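PDB 5ZFQ: twitching motility pilus retraction protein from Geobacter sulfurreducens PCA, which probably hydrolyses ATP as a hexameric motor that drives the retraction of type IV pili, and so twitching motility. Local coordinates for residues Q346-L351 and M363-D368; P138-E143 and V309-P314. All blocks are in the same frame, centred on the assembly; numbering follows the deposited sequence.

Contact 1. Residues Q346-L351 and M363-D368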
ATOM      1  N   GLN A 346      21.548 -26.020 -30.433  1.00 44.47           N
ATOM      2  CA  GLN A 346      21.895 -26.172 -31.846  1.00 43.28           C
ATOM      3  C   GLN A 346      22.767 -25.013 -32.295  1.00 45.81           C
ATOM      4  O   GLN A 346      23.771 -25.222 -32.960  1.00 46.30           O
ATOM      5  CB  GLN A 346      20.646 -26.282 -32.723  1.00 46.98           C
ATOM      6  CG  GLN A 346      19.993 -27.652 -32.628  1.00 48.56           C
ATOM      7  CD  GLN A 346      18.651 -27.741 -33.335  1.00 50.07           C
ATOM      8  OE1 GLN A 346      17.907 -26.759 -33.407  1.00 50.44           O
ATOM      9  NE2 GLN A 346      18.322 -28.930 -33.837  1.00 51.06           N
ATOM     10  N   SER A 347      22.399 -23.795 -31.901  1.00 44.39           N
ATOM     11  CA  SER A 347      23.176 -22.599 -32.224  1.00 42.82           C
ATOM     12  C   SER A 347      24.586 -22.685 -31.651  1.00 42.48           C
ATOM     13  O   SER A 347      25.563 -22.440 -32.367  1.00 42.44           O
ATOM     14  CB  SER A 347      22.482 -21.332 -31.696  1.00 41.00           C
ATOM     15  OG  SER A 347      23.158 -20.156 -32.123  1.00 39.79           O
ATOM     16  N   LEU A 348      24.688 -23.012 -30.359  1.00 42.38           N
ATOM     17  CA  LEU A 348      25.999 -23.188 -29.718  1.00 42.61           C
ATOM     18  C   LEU A 348      26.843 -24.222 -30.478  1.00 43.99           C
ATOM     19  O   LEU A 348      28.034 -24.010 -30.734  1.00 43.92           O
ATOM     20  CB  LEU A 348      25.842 -23.613 -28.254  1.00 42.11           C
ATOM     21  CG  LEU A 348      25.423 -22.534 -27.260  1.00 37.66           C
ATOM     22  CD1 LEU A 348      25.035 -23.132 -25.899  1.00 37.64           C
ATOM     23  CD2 LEU A 348      26.532 -21.545 -27.110  1.00 36.87           C
ATOM     24  N   PHE A 349      26.204 -25.333 -30.839  1.00 44.95           N
ATOM     25  CA  PHE A 349      26.867 -26.414 -31.552  1.00 46.26           C
ATOM     26  C   PHE A 349      27.418 -25.909 -32.881  1.00 46.58           C
ATOM     27  O   PHE A 349      28.465 -26.357 -33.353  1.00 47.54           O
ATOM     28  CB  PHE A 349      25.889 -27.580 -31.766  1.00 47.62           C
ATOM     29  CG  PHE A 349      26.419 -28.662 -32.655  1.00 49.36           C
ATOM     30  CD1 PHE A 349      27.210 -29.683 -32.133  1.00 50.09           C
ATOM     31  CD2 PHE A 349      26.125 -28.669 -34.020  1.00 50.29           C
ATOM     32  CE1 PHE A 349      27.705 -30.699 -32.952  1.00 51.50           C
ATOM     33  CE2 PHE A 349      26.618 -29.673 -34.845  1.00 51.78           C
ATOM     34  CZ  PHE A 349      27.407 -30.695 -34.304  1.00 52.34           C
ATOM     35  N   SER A 350      26.701 -24.961 -33.471  1.00 46.11           N
ATOM     36  CA  SER A 350      27.061 -24.410 -34.760  1.00 46.24           C
ATOM     37  C   SER A 350      28.265 -23.477 -34.599  1.00 46.99           C
ATOM     38  O   SER A 350      29.204 -23.499 -35.404  1.00 42.93           O
ATOM     39  CB  SER A 350      25.857 -23.681 -35.370  1.00 48.33           C
ATOM     40  OG  SER A 350      26.144 -23.193 -36.666  1.00 49.83           O
ATOM     41  N   LEU A 351      28.237 -22.666 -33.547  1.00 44.49           N
ATOM     42  CA  LEU A 351      29.351 -21.766 -33.261  1.00 45.08           C
ATOM     43  C   LEU A 351      30.643 -22.537 -32.979  1.00 46.16           C
ATOM     44  O   LEU A 351      31.730 -22.091 -33.353  1.00 45.97           O
ATOM     45  CB  LEU A 351      29.011 -20.842 -32.090  1.00 43.24           C
ATOM     46  CG  LEU A 351      27.958 -19.805 -32.493  1.00 42.60           C
ATOM     47  CD1 LEU A 351      27.437 -19.011 -31.292  1.00 41.08           C
ATOM     48  CD2 LEU A 351      28.530 -18.885 -33.585  1.00 42.55           C
ATOM     49  N   MET A 363      29.692 -24.471 -23.082  1.00 45.61           N
ATOM     50  CA  MET A 363      29.123 -25.365 -22.084  1.00 43.85           C
ATOM     51  C   MET A 363      28.577 -24.615 -20.873  1.00 42.45           C
ATOM     52  O   MET A 363      27.644 -25.098 -20.233  1.00 42.31           O
ATOM     53  CB  MET A 363      30.155 -26.379 -21.607  1.00 43.30           C
ATOM     54  CG  MET A 363      30.614 -27.438 -22.612  1.00 43.50           C
ATOM     55  SD  MET A 363      29.206 -28.563 -23.024  1.00 42.64           S
ATOM     56  CE  MET A 363      28.811 -29.260 -21.385  1.00 59.47           C
ATOM     57  N   ALA A 364      29.154 -23.455 -20.533  1.00 41.76           N
ATOM     58  CA  ALA A 364      28.644 -22.685 -19.395  1.00 41.34           C
ATOM     59  C   ALA A 364      27.270 -22.114 -19.731  1.00 41.32           C
ATOM     60  O   ALA A 364      26.377 -22.079 -18.895  1.00 41.71           O
ATOM     61  CB  ALA A 364      29.610 -21.554 -18.998  1.00 40.57           C
ATOM     62  N   ARG A 365      27.123 -21.656 -20.967  1.00 40.80           N
ATOM     63  CA  ARG A 365      25.910 -21.002 -21.416  1.00 39.60           C
ATOM     64  C   ARG A 365      24.807 -22.005 -21.632  1.00 40.28           C
ATOM     65  O   ARG A 365      23.628 -21.663 -21.567  1.00 40.46           O
ATOM     66  CB  ARG A 365      26.177 -20.222 -22.707  1.00 38.77           C
ATOM     67  CG  ARG A 365      24.958 -19.539 -23.274  1.00 38.11           C
ATOM     68  CD  ARG A 365      24.200 -18.706 -22.215  1.00 37.36           C
ATOM     69  NE  ARG A 365      22.999 -18.108 -22.798  1.00 37.45           N
ATOM     70  CZ  ARG A 365      21.850 -18.760 -22.992  1.00 38.24           C
ATOM     71  NH1 ARG A 365      21.720 -20.041 -22.622  1.00 38.89           N
ATOM     72  NH2 ARG A 365      20.825 -18.120 -23.546  1.00 38.19           N
ATOM     73  N   SER A 366      25.187 -23.244 -21.896  1.00 41.21           N
ATOM     74  CA  SER A 366      24.217 -24.288 -22.198  1.00 41.99           C
ATOM     75  C   SER A 366      23.246 -24.526 -21.040  1.00 41.63           C
ATOM     76  O   SER A 366      23.654 -24.707 -19.890  1.00 41.43           O
ATOM     77  CB  SER A 366      24.941 -25.591 -22.552  1.00 43.18           C
ATOM     78  OG  SER A 366      24.028 -26.571 -22.999  1.00 44.01           O
ATOM     79  N   SER A 367      21.958 -24.507 -21.352  1.00 41.44           N
ATOM     80  CA  SER A 367      20.947 -24.860 -20.375  1.00 41.68           C
ATOM     81  C   SER A 367      20.756 -26.374 -20.334  1.00 43.05           C
ATOM     82  O   SER A 367      20.061 -26.885 -19.445  1.00 43.35           O
ATOM     83  CB  SER A 367      19.628 -24.167 -20.686  1.00 41.58           C
ATOM     84  OG  SER A 367      19.341 -24.274 -22.069  1.00 42.32           O
ATOM     85  N   ASP A 368      21.360 -27.085 -21.298  1.00 43.86           N
ATOM     86  CA  ASP A 368      21.501 -28.547 -21.226  1.00 45.65           C
ATOM     87  C   ASP A 368      22.862 -29.042 -21.771  1.00 46.73           C
ATOM     88  O   ASP A 368      22.958 -29.553 -22.907  1.00 46.91           O
ATOM     89  CB  ASP A 368      20.353 -29.258 -21.959  1.00 46.54           C
ATOM     90  CG  ASP A 368      20.339 -30.773 -21.693  1.00 48.58           C
ATOM     91  OD1 ASP A 368      21.182 -31.293 -20.903  1.00 48.61           O
ATOM     92  OD2 ASP A 368      19.454 -31.447 -22.258  1.00 50.11           O
TER
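L348 meets S366 where helix 359-365 gives out: one methyl of the leucine, CD1, lies 4.0 Å from the CA of S366 and 4.2 Å from its CB. With CG anti to the carbonyl carbon (chi1 -75°) and the chain extended beyond it, the leucine carries CD1 across to the helix end. The same methyl grazes R365, whose CG is 4.5 Å from L348 CD1, so the contact uses the aliphatic root of the arginine and not its guanidinium. The charged end of R365 makes weak hydrogen bonds to T293 OG1 and N257 O, and the residue packs on F284 of a second subunit. Leucine suits this place because a branched, apolar tip can fill a buried spot beside a backbone without asking for a hydrogen bond; L295 of strand 286-296 and I357 also pack against it. These helices belong to the C-terminal helical part of this member of the type II/IV secretion ATPase family, 344-353 and 359-365 being successive helices, with 369-377 following directly. S366 is the first residue to leave helical angles, and its small side chain lets the leucine come close to the main chain. Its hydroxyl, anti to the backbone N (chi1 -173°), hydrogen-bonds N345 OD1 and takes a weak bond from D368 N, 3.2 Å from S366 OG at 130°. The contact loosens toward M363, F349 and S367, which are partly or fully exposed. M363 starts away from 346-351 and packs on P369 and K373. F349, from the other segment, packs on M375 and L376 of the same helix, 369-377. D368 takes the N-cap of that helix, its OD1 weakly bonded to E371 N.

Contact 2. Residues P138-E143 and V309-P314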
ATOM      1  N   PRO A 138      20.344 -15.672 -39.185  1.00 50.38           N
ATOM      2  CA  PRO A 138      19.912 -16.672 -40.172  1.00 49.54           C
ATOM      3  C   PRO A 138      18.687 -16.176 -40.952  1.00 47.51           C
ATOM      4  O   PRO A 138      17.980 -15.264 -40.484  1.00 46.48           O
ATOM      5  CB  PRO A 138      19.578 -17.891 -39.311  1.00 49.26           C
ATOM      6  CG  PRO A 138      19.162 -17.312 -37.986  1.00 48.36           C
ATOM      7  CD  PRO A 138      19.964 -16.047 -37.805  1.00 48.94           C
ATOM      8  N   VAL A 139      18.434 -16.763 -42.115  1.00 47.68           N
ATOM      9  CA  VAL A 139      17.388 -16.268 -42.996  1.00 47.30           C
ATOM     10  C   VAL A 139      16.007 -16.324 -42.350  1.00 46.59           C
ATOM     11  O   VAL A 139      15.094 -15.607 -42.761  1.00 46.39           O
ATOM     12  CB  VAL A 139      17.351 -17.057 -44.300  1.00 48.72           C
ATOM     13  CG1 VAL A 139      18.759 -17.132 -44.905  1.00 50.31           C
ATOM     14  CG2 VAL A 139      16.794 -18.443 -44.049  1.00 49.14           C
ATOM     15  N   VAL A 140      15.851 -17.159 -41.328  1.00 46.25           N
ATOM     16  CA  VAL A 140      14.541 -17.321 -40.702  1.00 44.73           C
ATOM     17  C   VAL A 140      14.109 -16.010 -40.078  1.00 43.64           C
ATOM     18  O   VAL A 140      12.917 -15.722 -39.985  1.00 42.31           O
ATOM     19  CB  VAL A 140      14.536 -18.437 -39.627  1.00 43.91           C
ATOM     20  CG1 VAL A 140      15.407 -18.051 -38.415  1.00 43.30           C
ATOM     21  CG2 VAL A 140      13.105 -18.768 -39.207  1.00 42.58           C
ATOM     22  N   VAL A 141      15.085 -15.204 -39.672  1.00 44.40           N
ATOM     23  CA  VAL A 141      14.766 -13.930 -39.039  1.00 44.17           C
ATOM     24  C   VAL A 141      14.198 -13.019 -40.101  1.00 44.82           C
ATOM     25  O   VAL A 141      13.198 -12.353 -39.888  1.00 44.07           O
ATOM     26  CB  VAL A 141      15.984 -13.261 -38.386  1.00 43.66           C
ATOM     27  CG1 VAL A 141      15.533 -12.026 -37.635  1.00 42.46           C
ATOM     28  CG2 VAL A 141      16.680 -14.219 -37.442  1.00 43.84           C
ATOM     29  N   LYS A 142      14.850 -13.022 -41.259  1.00 46.65           N
ATOM     30  CA  LYS A 142      14.390 -12.263 -42.408  1.00 47.55           C
ATOM     31  C   LYS A 142      12.966 -12.663 -42.791  1.00 47.70           C
ATOM     32  O   LYS A 142      12.125 -11.801 -43.084  1.00 46.32           O
ATOM     33  CB  LYS A 142      15.353 -12.448 -43.580  1.00 49.39           C
ATOM     34  CG  LYS A 142      15.031 -11.530 -44.722  1.00 50.67           C
ATOM     35  CD  LYS A 142      16.185 -11.367 -45.718  1.00 52.81           C
ATOM     36  CE  LYS A 142      17.073 -12.593 -45.789  1.00 54.33           C
ATOM     37  NZ  LYS A 142      18.513 -12.218 -45.690  1.00 55.15           N
ATOM     38  N   GLU A 143      12.697 -13.967 -42.767  1.00 49.48           N
ATOM     39  CA  GLU A 143      11.364 -14.474 -43.046  1.00 49.27           C
ATOM     40  C   GLU A 143      10.365 -13.947 -42.024  1.00 46.54           C
ATOM     41  O   GLU A 143       9.219 -13.631 -42.368  1.00 46.13           O
ATOM     42  CB  GLU A 143      11.347 -16.001 -43.038  1.00 51.58           C
ATOM     43  CG  GLU A 143      12.032 -16.648 -44.236  1.00 55.20           C
ATOM     44  CD  GLU A 143      12.022 -18.178 -44.174  1.00 58.60           C
ATOM     45  OE1 GLU A 143      11.390 -18.747 -43.244  1.00 59.16           O
ATOM     46  OE2 GLU A 143      12.649 -18.803 -45.068  1.00 61.23           O
ATOM     47  N   VAL A 309      15.758 -19.720 -31.944  1.00 36.58           N
ATOM     48  CA  VAL A 309      14.595 -19.273 -32.682  1.00 36.71           C
ATOM     49  C   VAL A 309      13.450 -20.247 -32.632  1.00 37.65           C
ATOM     50  O   VAL A 309      13.604 -21.371 -32.972  1.00 39.03           O
ATOM     51  CB  VAL A 309      14.916 -19.121 -34.170  1.00 39.39           C
ATOM     52  CG1 VAL A 309      13.739 -18.591 -34.935  1.00 39.08           C
ATOM     53  CG2 VAL A 309      16.117 -18.253 -34.385  1.00 39.09           C
ATOM     54  N   MET A 310      12.281 -19.790 -32.244  1.00 37.14           N
ATOM     55  CA  MET A 310      11.110 -20.626 -32.235  1.00 38.03           C
ATOM     56  C   MET A 310      10.067 -20.088 -33.192  1.00 38.42           C
ATOM     57  O   MET A 310       9.607 -18.997 -33.025  1.00 37.34           O
ATOM     58  CB  MET A 310      10.508 -20.636 -30.854  1.00 37.25           C
ATOM     59  CG  MET A 310       9.471 -21.697 -30.620  1.00 38.11           C
ATOM     60  SD  MET A 310       7.784 -21.351 -31.033  1.00 37.93           S
ATOM     61  CE  MET A 310       7.353 -19.961 -30.073  1.00 38.10           C
ATOM     62  N   VAL A 311       9.680 -20.874 -34.180  1.00 40.25           N
ATOM     63  CA  VAL A 311       8.657 -20.486 -35.121  1.00 41.18           C
ATOM     64  C   VAL A 311       7.486 -21.386 -34.874  1.00 42.35           C
ATOM     65  O   VAL A 311       7.581 -22.567 -35.032  1.00 43.83           O
ATOM     66  CB  VAL A 311       9.100 -20.669 -36.562  1.00 42.99           C
ATOM     67  CG1 VAL A 311       8.073 -20.078 -37.491  1.00 43.49           C
ATOM     68  CG2 VAL A 311      10.413 -19.971 -36.797  1.00 42.36           C
ATOM     69  N   PRO A 312       6.326 -20.756 -34.462  1.00 41.50           N
ATOM     70  CA  PRO A 312       5.199 -21.649 -34.181  1.00 42.41           C
ATOM     71  C   PRO A 312       4.606 -22.389 -35.341  1.00 43.80           C
ATOM     72  O   PRO A 312       4.666 -21.936 -36.444  1.00 43.92           O
ATOM     73  CB  PRO A 312       4.159 -20.708 -33.615  1.00 41.29           C
ATOM     74  CG  PRO A 312       4.944 -19.677 -32.964  1.00 39.48           C
ATOM     75  CD  PRO A 312       5.888 -19.368 -34.023  1.00 39.52           C
ATOM     76  N   ASN A 313       4.048 -23.549 -35.055  1.00 45.03           N
ATOM     77  CA  ASN A 313       3.411 -24.384 -36.045  1.00 47.16           C
ATOM     78  C   ASN A 313       2.176 -24.973 -35.439  1.00 48.88           C
ATOM     79  O   ASN A 313       1.978 -24.855 -34.268  1.00 43.60           O
ATOM     80  CB  ASN A 313       4.339 -25.437 -36.615  1.00 44.62           C
ATOM     81  CG  ASN A 313       4.904 -26.356 -35.577  1.00 48.07           C
ATOM     82  OD1 ASN A 313       4.330 -26.581 -34.545  1.00 48.20           O
ATOM     83  ND2 ASN A 313       6.034 -26.903 -35.875  1.00 45.59           N
ATOM     84  N   PRO A 314       1.306 -25.573 -36.223  1.00 51.42           N
ATOM     85  CA  PRO A 314       0.103 -26.109 -35.577  1.00 52.11           C
ATOM     86  C   PRO A 314       0.410 -26.836 -34.269  1.00 51.79           C
ATOM     87  O   PRO A 314      -0.257 -26.582 -33.255  1.00 47.69           O
ATOM     88  CB  PRO A 314      -0.435 -27.082 -36.620  1.00 49.98           C
ATOM     89  CG  PRO A 314      -0.048 -26.472 -37.904  1.00 49.41           C
ATOM     90  CD  PRO A 314       1.302 -25.854 -37.672  1.00 53.59           C
TER
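V140 spreads its two methyls over two valines of the other segment. V140 CG1 meets V309 tip to tip, 3.9 Å from V309 CG1. V140 CG2 instead slides past V311 and comes to 3.8 Å from V311 CG2. The torsion of V140 (chi1 67°) sets CG1 between the backbone N and the carbonyl carbon and CG2 anti to the N, a setting that gives each methyl its own partner. V309 and V311 both point toward the helix, with M310 turned to the other side among I263, I328 and M332, as expected of an extended chain. Valine suits all three places: beta-branched and compact, it favours the extended backbone of V309, in the strand, and of V311 just beyond it, and is still tolerated in the first turn of helix 139-144. That turn is held by V141 N, 3.0 Å from P138 O. Farther out, backbone bonds of V309 to Q342 and of M310 to V289 hold strand 303-310, the outermost of its sheet within this chain; V141 packs on M290, and K142 forms a salt bridge with E133. Since only methyls meet and no hydrogen bond crosses, cohesion between these segments must come from dispersion and the exclusion of water.

In the fold
Both segments of contact 2 precede those of contact 1 in the sequence, and the centres of the two contacts lie 19 Å apart, with their nearest atoms about 7 Å apart and not touching. Strand 303-310, outermost in the mixed sheet within this chain, relates them: its end supplies V309 to contact 2, while A306 and L307 earlier in the strand meet S347 and L351 from the helix of contact 1. Strand 286-296 beside it likewise serves both, through M290 and L295. Contact 2 sets helix 139-144, which comes just before strand 150-155, against the end of strand 303-310, so segments from before the mixed sheet and from the C-terminal helices meet its strands 286-296 and 303-310.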